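Local atomic coordinates of SusD superfamily protein (Bacteroides vulgatus ATCC 8482, PDB entry 3JQ0), a protein that probably binds glycan nutrients at the bacterial outer membrane. Residues A[311-316]-A[392-397]; A[364-369]-A[436-441]; A[100-105]-A[173-178]. One frame throughout, in Å; residues are numbered along the deposited sequence. Where two conformers were deposited one is given.

Contact 1 of 3, residues A[311-316]-A[392-397]; sequences NNDTRW and RAYGSK. With SO4 (sulfate ion), chain I.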
# COMPACT_ATOMS: atom_id res chain seq x y z
N ASN A 311 15.44 10.97 15.12
CA ASN A 311 15.06 10.74 16.49
C ASN A 311 13.74 11.46 16.80
O ASN A 311 13.49 12.58 16.33
CB ASN A 311 16.15 11.24 17.43
CG ASN A 311 17.42 10.38 17.40
OD1 ASN A 311 17.54 9.31 16.80
ND2 ASN A 311 18.42 10.91 18.08
N ASN A 312 12.92 10.80 17.59
CA ASN A 312 11.65 11.30 18.05
C ASN A 312 10.53 11.30 17.00
O ASN A 312 9.40 11.72 17.30
CB ASN A 312 11.82 12.68 18.74
CG ASN A 312 12.85 12.62 19.84
OD1 ASN A 312 13.95 13.23 19.76
ND2 ASN A 312 12.56 11.77 20.78
N ASP A 313 10.79 10.74 15.82
CA ASP A 313 9.73 10.44 14.87
C ASP A 313 9.06 9.15 15.38
O ASP A 313 9.67 8.09 15.37
CB ASP A 313 10.31 10.27 13.47
CG ASP A 313 9.28 9.93 12.44
OD1 ASP A 313 8.13 9.53 12.76
OD2 ASP A 313 9.64 10.07 11.23
N THR A 314 7.84 9.24 15.87
CA THR A 314 7.19 8.10 16.47
C THR A 314 6.89 6.98 15.46
O THR A 314 6.66 5.83 15.85
CB THR A 314 5.87 8.44 17.23
OG1 THR A 314 4.84 8.66 16.26
CG2 THR A 314 5.99 9.63 18.15
N ARG A 315 6.96 7.30 14.17
CA ARG A 315 6.76 6.25 13.18
C ARG A 315 7.85 5.18 13.25
O ARG A 315 7.65 4.05 12.81
CB ARG A 315 6.71 6.80 11.78
CG ARG A 315 5.58 7.80 11.60
CD ARG A 315 5.57 8.43 10.22
NE ARG A 315 6.73 9.33 10.07
CZ ARG A 315 6.81 10.30 9.17
NH1 ARG A 315 5.90 10.44 8.23
NH2 ARG A 315 7.85 11.11 9.21
N TRP A 316 9.04 5.56 13.71
CA TRP A 316 10.19 4.68 13.77
C TRP A 316 9.91 3.42 14.58
O TRP A 316 9.94 2.30 14.05
CB TRP A 316 11.38 5.45 14.33
CG TRP A 316 12.69 4.76 14.37
CD1 TRP A 316 12.98 3.51 13.94
CD2 TRP A 316 13.89 5.32 14.90
NE1 TRP A 316 14.33 3.27 14.16
CE2 TRP A 316 14.90 4.36 14.73
CE3 TRP A 316 14.23 6.55 15.43
CZ2 TRP A 316 16.22 4.60 15.10
CZ3 TRP A 316 15.53 6.78 15.79
CH2 TRP A 316 16.52 5.82 15.64
N ARG A 392 2.29 15.39 12.77
CA ARG A 392 1.61 14.23 13.36
C ARG A 392 2.64 13.18 13.81
O ARG A 392 2.45 12.55 14.84
CB ARG A 392 0.58 13.69 12.41
CG ARG A 392 -0.32 12.58 13.03
CD ARG A 392 0.18 11.14 12.82
NE ARG A 392 0.22 10.71 11.44
CZ ARG A 392 -0.86 10.42 10.72
NH1 ARG A 392 -2.08 10.51 11.25
NH2 ARG A 392 -0.74 10.06 9.47
N ALA A 393 3.67 12.96 13.03
CA ALA A 393 4.71 11.95 13.29
C ALA A 393 5.51 12.28 14.54
O ALA A 393 5.82 11.37 15.33
CB ALA A 393 5.64 11.79 12.09
N TYR A 394 5.96 13.52 14.69
CA TYR A 394 6.74 13.92 15.86
C TYR A 394 5.87 14.33 17.05
O TYR A 394 6.33 14.38 18.19
CB TYR A 394 7.67 15.07 15.50
CG TYR A 394 8.74 14.76 14.49
CD1 TYR A 394 9.94 14.16 14.84
CD2 TYR A 394 8.55 15.03 13.14
CE1 TYR A 394 10.92 13.87 13.90
CE2 TYR A 394 9.52 14.74 12.19
CZ TYR A 394 10.70 14.15 12.56
OH TYR A 394 11.70 13.87 11.66
N GLY A 395 4.62 14.67 16.76
CA GLY A 395 3.70 15.31 17.72
C GLY A 395 3.91 16.80 17.75
O GLY A 395 5.04 17.28 17.63
N SER A 396 2.83 17.53 17.95
CA SER A 396 2.92 18.97 17.92
C SER A 396 3.95 19.55 18.88
O SER A 396 4.63 20.53 18.54
CB SER A 396 1.54 19.61 18.22
OG SER A 396 0.62 19.27 17.22
N LYS A 397 4.04 19.04 20.10
CA LYS A 397 4.94 19.62 21.06
C LYS A 397 6.40 19.59 20.55
O LYS A 397 7.09 20.62 20.50
CB LYS A 397 4.83 18.92 22.42
CG LYS A 397 5.67 19.54 23.50
CD LYS A 397 5.58 18.80 24.83
CE LYS A 397 6.44 19.40 25.92
NZ LYS A 397 5.59 20.51 26.41
S SO4 I . 19.26 11.98 14.69
O1 SO4 I . 19.98 10.71 14.40
O2 SO4 I . 20.03 13.18 14.35
O3 SO4 I . 18.05 11.78 13.98
O4 SO4 I . 19.22 11.97 16.13
O HOH W 1 8.14 12.80 19.45
O HOH W 2 12.05 11.12 10.62
O HOH W 3 2.70 10.11 16.26

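Contact 2 of 3, residues A[364-369]-A[436-441]; sequences YADCLL and KERLRE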
# COMPACT_ATOMS: atom_id res chain seq x y z
N TYR A 364 -5.78 9.32 4.90
CA TYR A 364 -5.70 10.75 4.68
C TYR A 364 -4.24 11.25 4.51
O TYR A 364 -4.01 12.15 3.72
CB TYR A 364 -6.44 11.53 5.75
CG TYR A 364 -6.60 12.98 5.41
CD1 TYR A 364 -7.40 13.37 4.36
CD2 TYR A 364 -5.97 13.99 6.12
CE1 TYR A 364 -7.56 14.71 4.03
CE2 TYR A 364 -6.14 15.32 5.81
CZ TYR A 364 -6.93 15.68 4.77
OH TYR A 364 -7.12 16.99 4.40
N ALA A 365 -3.26 10.66 5.20
CA ALA A 365 -1.87 11.09 4.97
C ALA A 365 -1.48 10.87 3.51
O ALA A 365 -0.62 11.58 2.99
CB ALA A 365 -0.89 10.39 5.90
N ASP A 366 -2.02 9.81 2.89
CA ASP A 366 -1.75 9.50 1.47
C ASP A 366 -2.33 10.62 0.60
O ASP A 366 -1.65 11.12 -0.29
CB ASP A 366 -2.36 8.11 1.17
CG ASP A 366 -1.94 7.47 -0.12
OD1 ASP A 366 -1.06 8.01 -0.82
OD2 ASP A 366 -2.49 6.38 -0.39
N CYS A 367 -3.57 11.03 0.88
CA CYS A 367 -4.16 12.18 0.19
C CYS A 367 -3.18 13.37 0.27
O CYS A 367 -2.88 14.00 -0.72
CB CYS A 367 -5.52 12.50 0.82
SG CYS A 367 -6.27 14.02 0.22
N LEU A 368 -2.77 13.72 1.47
CA LEU A 368 -1.92 14.90 1.63
C LEU A 368 -0.61 14.79 0.86
O LEU A 368 -0.18 15.76 0.24
CB LEU A 368 -1.65 15.18 3.13
CG LEU A 368 -2.86 15.59 3.96
CD1 LEU A 368 -2.39 15.87 5.41
CD2 LEU A 368 -3.61 16.79 3.35
N LEU A 369 0.05 13.64 0.94
CA LEU A 369 1.35 13.52 0.31
C LEU A 369 1.25 13.43 -1.21
O LEU A 369 2.17 13.87 -1.91
CB LEU A 369 2.16 12.37 0.93
CG LEU A 369 2.54 12.65 2.40
CD1 LEU A 369 3.20 11.39 2.98
CD2 LEU A 369 3.46 13.89 2.56
N LYS A 436 10.78 10.55 0.58
CA LYS A 436 11.25 10.22 1.93
C LYS A 436 10.08 10.17 2.88
O LYS A 436 9.98 9.28 3.72
CB LYS A 436 12.28 11.26 2.34
CG LYS A 436 12.72 11.19 3.81
CD LYS A 436 13.89 12.11 4.14
CE LYS A 436 13.54 13.58 4.10
NZ LYS A 436 14.75 14.44 4.31
N GLU A 437 9.18 11.14 2.76
CA GLU A 437 8.03 11.22 3.67
C GLU A 437 7.15 9.98 3.48
O GLU A 437 6.68 9.39 4.48
CB GLU A 437 7.26 12.50 3.50
CG GLU A 437 6.40 12.82 4.71
CD GLU A 437 7.22 13.12 5.94
OE1 GLU A 437 8.35 13.68 5.80
OE2 GLU A 437 6.76 12.79 7.06
N ARG A 438 6.89 9.60 2.25
CA ARG A 438 6.08 8.44 1.97
C ARG A 438 6.73 7.16 2.44
O ARG A 438 6.05 6.23 2.92
CB ARG A 438 5.70 8.34 0.48
CG ARG A 438 4.75 9.42 0.03
CD ARG A 438 4.31 9.24 -1.41
NE ARG A 438 3.50 8.09 -1.65
CZ ARG A 438 2.22 7.99 -1.38
NH1 ARG A 438 1.56 8.98 -0.82
NH2 ARG A 438 1.57 6.87 -1.70
N LEU A 439 8.06 7.08 2.34
CA LEU A 439 8.78 5.91 2.82
C LEU A 439 8.55 5.75 4.34
O LEU A 439 8.22 4.67 4.83
CB LEU A 439 10.27 6.01 2.47
CG LEU A 439 11.18 4.91 3.01
CD1 LEU A 439 10.73 3.51 2.69
CD2 LEU A 439 12.59 5.18 2.60
N ARG A 440 8.75 6.84 5.06
CA ARG A 440 8.56 6.85 6.50
C ARG A 440 7.12 6.55 6.89
O ARG A 440 6.87 5.92 7.94
CB ARG A 440 9.01 8.21 7.07
CG ARG A 440 10.52 8.39 7.02
CD ARG A 440 10.95 9.76 7.49
NE ARG A 440 12.41 9.83 7.59
CZ ARG A 440 13.12 10.94 7.68
NH1 ARG A 440 12.55 12.13 7.54
NH2 ARG A 440 14.43 10.83 7.85
N GLU A 441 6.14 7.01 6.11
CA GLU A 441 4.74 6.97 6.47
C GLU A 441 4.12 5.59 6.16
O GLU A 441 3.18 5.20 6.87
CB GLU A 441 4.01 8.08 5.69
CG GLU A 441 2.57 8.28 6.05
CD GLU A 441 2.29 8.77 7.49
OE1 GLU A 441 3.19 9.40 8.07
OE2 GLU A 441 1.12 8.55 7.95

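Contact 3 of 3, residues A[100-105]-A[173-178]; sequences QNYYLG and FKLGRH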
# COMPACT_ATOMS: atom_id res chain seq x y z
N GLN A 100 -28.93 2.38 -6.21
CA GLN A 100 -28.45 1.98 -7.52
C GLN A 100 -27.16 2.75 -7.87
O GLN A 100 -26.12 2.17 -8.24
CB GLN A 100 -29.53 2.21 -8.57
CG GLN A 100 -29.16 1.78 -9.95
CD GLN A 100 -30.24 2.13 -10.99
OE1 GLN A 100 -30.89 3.20 -10.90
NE2 GLN A 100 -30.40 1.28 -11.98
N ASN A 101 -27.20 4.07 -7.73
CA ASN A 101 -26.04 4.90 -8.04
C ASN A 101 -24.85 4.57 -7.16
O ASN A 101 -23.71 4.61 -7.62
CB ASN A 101 -26.43 6.38 -7.95
CG ASN A 101 -27.28 6.85 -9.15
OD1 ASN A 101 -27.31 6.20 -10.19
ND2 ASN A 101 -27.91 8.01 -9.00
N TYR A 102 -25.09 4.34 -5.88
CA TYR A 102 -23.99 4.06 -4.97
C TYR A 102 -23.28 2.77 -5.40
O TYR A 102 -22.06 2.70 -5.44
CB TYR A 102 -24.44 3.98 -3.50
CG TYR A 102 -23.30 4.32 -2.55
CD1 TYR A 102 -22.96 5.66 -2.29
CD2 TYR A 102 -22.49 3.33 -1.99
CE1 TYR A 102 -21.93 6.00 -1.48
CE2 TYR A 102 -21.43 3.67 -1.16
CZ TYR A 102 -21.15 5.00 -0.93
OH TYR A 102 -20.09 5.33 -0.11
N TYR A 103 -24.06 1.73 -5.71
CA TYR A 103 -23.45 0.48 -6.16
C TYR A 103 -22.66 0.68 -7.45
O TYR A 103 -21.58 0.11 -7.59
CB TYR A 103 -24.48 -0.60 -6.39
CG TYR A 103 -25.14 -1.23 -5.18
CD1 TYR A 103 -24.43 -1.55 -4.04
CD2 TYR A 103 -26.48 -1.53 -5.20
CE1 TYR A 103 -25.03 -2.15 -3.00
CE2 TYR A 103 -27.09 -2.09 -4.14
CZ TYR A 103 -26.38 -2.42 -3.03
OH TYR A 103 -26.96 -3.06 -1.93
N LEU A 104 -23.17 1.47 -8.39
CA LEU A 104 -22.45 1.71 -9.63
C LEU A 104 -21.17 2.50 -9.34
O LEU A 104 -20.13 2.19 -9.93
CB LEU A 104 -23.35 2.42 -10.64
CG LEU A 104 -24.47 1.57 -11.23
CD1 LEU A 104 -25.44 2.39 -12.10
CD2 LEU A 104 -23.92 0.40 -12.00
N GLY A 105 -21.25 3.48 -8.43
CA GLY A 105 -20.04 4.23 -8.08
C GLY A 105 -18.98 3.27 -7.56
O GLY A 105 -17.79 3.32 -7.97
N PHE A 173 -19.77 8.05 3.60
CA PHE A 173 -19.35 6.64 3.56
C PHE A 173 -20.64 5.87 3.85
O PHE A 173 -20.83 5.33 4.94
CB PHE A 173 -18.26 6.37 4.61
CG PHE A 173 -16.97 7.11 4.35
CD1 PHE A 173 -16.11 6.69 3.35
CD2 PHE A 173 -16.62 8.23 5.09
CE1 PHE A 173 -14.94 7.35 3.11
CE2 PHE A 173 -15.47 8.90 4.83
CZ PHE A 173 -14.61 8.44 3.85
N LYS A 174 -21.50 5.79 2.83
CA LYS A 174 -22.83 5.22 2.98
C LYS A 174 -22.78 3.78 3.46
O LYS A 174 -23.64 3.38 4.23
CB LYS A 174 -23.60 5.29 1.67
CG LYS A 174 -25.02 4.71 1.71
CD LYS A 174 -25.59 4.79 0.28
CE LYS A 174 -27.00 4.23 0.10
NZ LYS A 174 -26.96 2.94 -0.67
N LEU A 175 -21.78 3.02 3.01
CA LEU A 175 -21.63 1.63 3.40
C LEU A 175 -20.37 1.42 4.28
O LEU A 175 -19.91 0.29 4.45
CB LEU A 175 -21.59 0.76 2.19
CG LEU A 175 -22.88 0.76 1.37
CD1 LEU A 175 -22.73 -0.08 0.14
CD2 LEU A 175 -24.09 0.24 2.17
N GLY A 176 -19.86 2.52 4.81
CA GLY A 176 -18.68 2.49 5.69
C GLY A 176 -17.36 2.68 4.94
O GLY A 176 -17.30 2.55 3.71
N ARG A 177 -16.32 2.95 5.72
CA ARG A 177 -14.99 3.18 5.15
C ARG A 177 -14.34 1.91 4.67
O ARG A 177 -13.31 1.99 4.00
CB ARG A 177 -14.11 3.88 6.18
CG ARG A 177 -14.61 5.25 6.57
CD ARG A 177 -14.03 5.72 7.92
NE ARG A 177 -14.73 6.91 8.37
CZ ARG A 177 -14.40 8.16 8.11
NH1 ARG A 177 -13.27 8.46 7.49
NH2 ARG A 177 -15.16 9.15 8.55
N HIS A 178 -14.92 0.75 5.00
CA HIS A 178 -14.40 -0.50 4.47
C HIS A 178 -15.10 -0.93 3.18
O HIS A 178 -14.80 -1.99 2.66
CB HIS A 178 -14.50 -1.56 5.56
CG HIS A 178 -15.91 -1.82 5.98
ND1 HIS A 178 -16.75 -0.80 6.35
CD2 HIS A 178 -16.61 -2.96 6.06
CE1 HIS A 178 -17.93 -1.31 6.63
NE2 HIS A 178 -17.86 -2.62 6.49
O HOH W 4 -19.09 3.42 1.75

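Contact 1 of 3, residues A[311-316]-A[392-397]
Ala393 rests its methyl group on one face of the Arg315 guanidinium, with CB 3.4 Å from NE and displaced toward the rim of the flat group. Asp313 fixes the rotation of that group from its edge. The grip is side-on: Arg315 NE reaches Asp313 OD1 at 3.0 Å, the oxygen sitting 20° out of the guanidinium plane, while NH2 meets OD2 at 2.9 Å close to that plane. With CG anti to its own backbone nitrogen (chi1 179°), Asp313 can also accept from the backbone N of Arg315 at OD1, so this oxygen holds two donors, the amide meeting it from above the carboxylate plane. Tyr394 packs beside the pair, its CE1 3.7 Å from Asp313 CB, and its ring edge faces Asn311 O. A water donates to both Asp313 OD2 and Tyr394 OH, and another to Asn312 O and Tyr394 O. Thr314 N gives a backbone hydrogen bond to Ala393 O, 3.0 Å away. Arg315 NH1 makes salt bridges to Glu437 and Glu441 of helix 430-441. The arrangement is that of a capped helix start meeting a helix end: the side chain of Asp313 caps the turn entering helix 315-319, whose approach lies against the last turn of helix 383-394, closed by the positive-phi Gly395.

Contact 2 of 3, residues A[364-369]-A[436-441]
Asp366 reaches Arg438 because its CG stands anti to the backbone N (chi1 -167°), while the arginine chain bends at chi3 (67°) and presents its two terminal nitrogens to the aspartate. The bridge joins an antiparallel helix pair, 364-377 with 430-441, in the helical, TPR-related fold of the SusD family; the short segments lie 172° apart in direction, their axes 10.9 Å from each other. Arg438 holds the carboxylate end-on and with both nitrogens on one oxygen: NH1 lies 2.8 Å and NH2 3.0 Å from Asp366 OD1. Both approach from the same face of the carboxylate, yet OD1 lies nearly in the guanidinium plane. Gln370 donates to this oxygen too, and Arg438 NE is taken by Asp451, so each of the two buried groups has a further partner. Leu369 adds the apolar part of the contact. It slides past the aliphatic part of Arg438 in the opposite direction, CD1 3.9 Å from CG, and crosses Glu437 at about a right angle. The carboxylate of Glu437 leads away from this seam to Arg390, and that of Glu441 pairs with Arg363 and Arg392, Arg315 being the other partner of both. Such pairing probably lets several charges sit inside the core. At the other end of the seam, Ala365 CB lies against the Glu441 carboxylate, 3.4 Å from OE2.

Contact 3 of 3, residues A[100-105]-A[173-178]
Tyr102 lays its ring against the side chain of Lys174, joining helix 97-122 to a type I beta turn, Phe173 to Gly176, in the loop between helices 149-167 and 182-199. This is a helix-to-turn contact within the helical, SusD-type fold, and the tyrosine spans it from base to tip. Its first atom, CB, lies 3.9 Å from Lys174 NZ, because the lysine runs back along the ring in the opposite direction, extended from a CG anti to the backbone N (chi1 180°) and bent at its last torsion. One step out, Tyr102 CG meets Lys174 CD at 3.7 Å. The ring then divides its neighbours: CD2 touches Leu175 CD1 at 4.0 Å, whereas CE1 and CZ lie against Lys174 CB. That methylene sits over the face in a CH-pi contact, 3.7 Å from the centroid of the Tyr102 ring and displaced toward the rim. Phe167 meets the same ring edge-to-face. Tyr103, on the next residue of the helix, brings its ring near Leu175 CD1 as well; its hydroxyl is hydrogen-bonded to Thr13. An alanine in place of Tyr102 removes the ring that backs Lys174 CB and CD, and the turn would probably be held less firmly to the helix, its bridging water short of one partner. At the tip, Tyr102 OH is hydrogen-bonded to the carbonyl oxygen of Ser172. The turn closes with Gly176 N to Phe173 O, and at its backbone angles a CB on Gly176 would press on the carbonyl oxygen of Leu175 and clash with His178 CE1. A single water stitches turn and ring together: it accepts from Leu175 N at 3.0 Å and donates to Gly176 O and to Tyr102 OH, each at 2.8 Å.

Contacts 1 and 2 belong to one neighbourhood, their centres 14 Å apart, and share charges directly: Arg315 and Arg392 of contact 1 bridge to Glu437 and Glu441 of contact 2. Contact 2 is the buried one, two antiparallel helices joined by one salt bridge and a leucine between them. Contact 1 lies farther out, where a helix end and a capped turn combine one backbone bond, bridging waters and an ion pair inside a single segment. Contact 3 stands apart, 26 Å from contact 2 and 35 Å from contact 1 between centres, in the N-terminal part of the chain. Partly buried like contact 1, it relies on ring-to-methylene packing and one water, with no salt bridge across it.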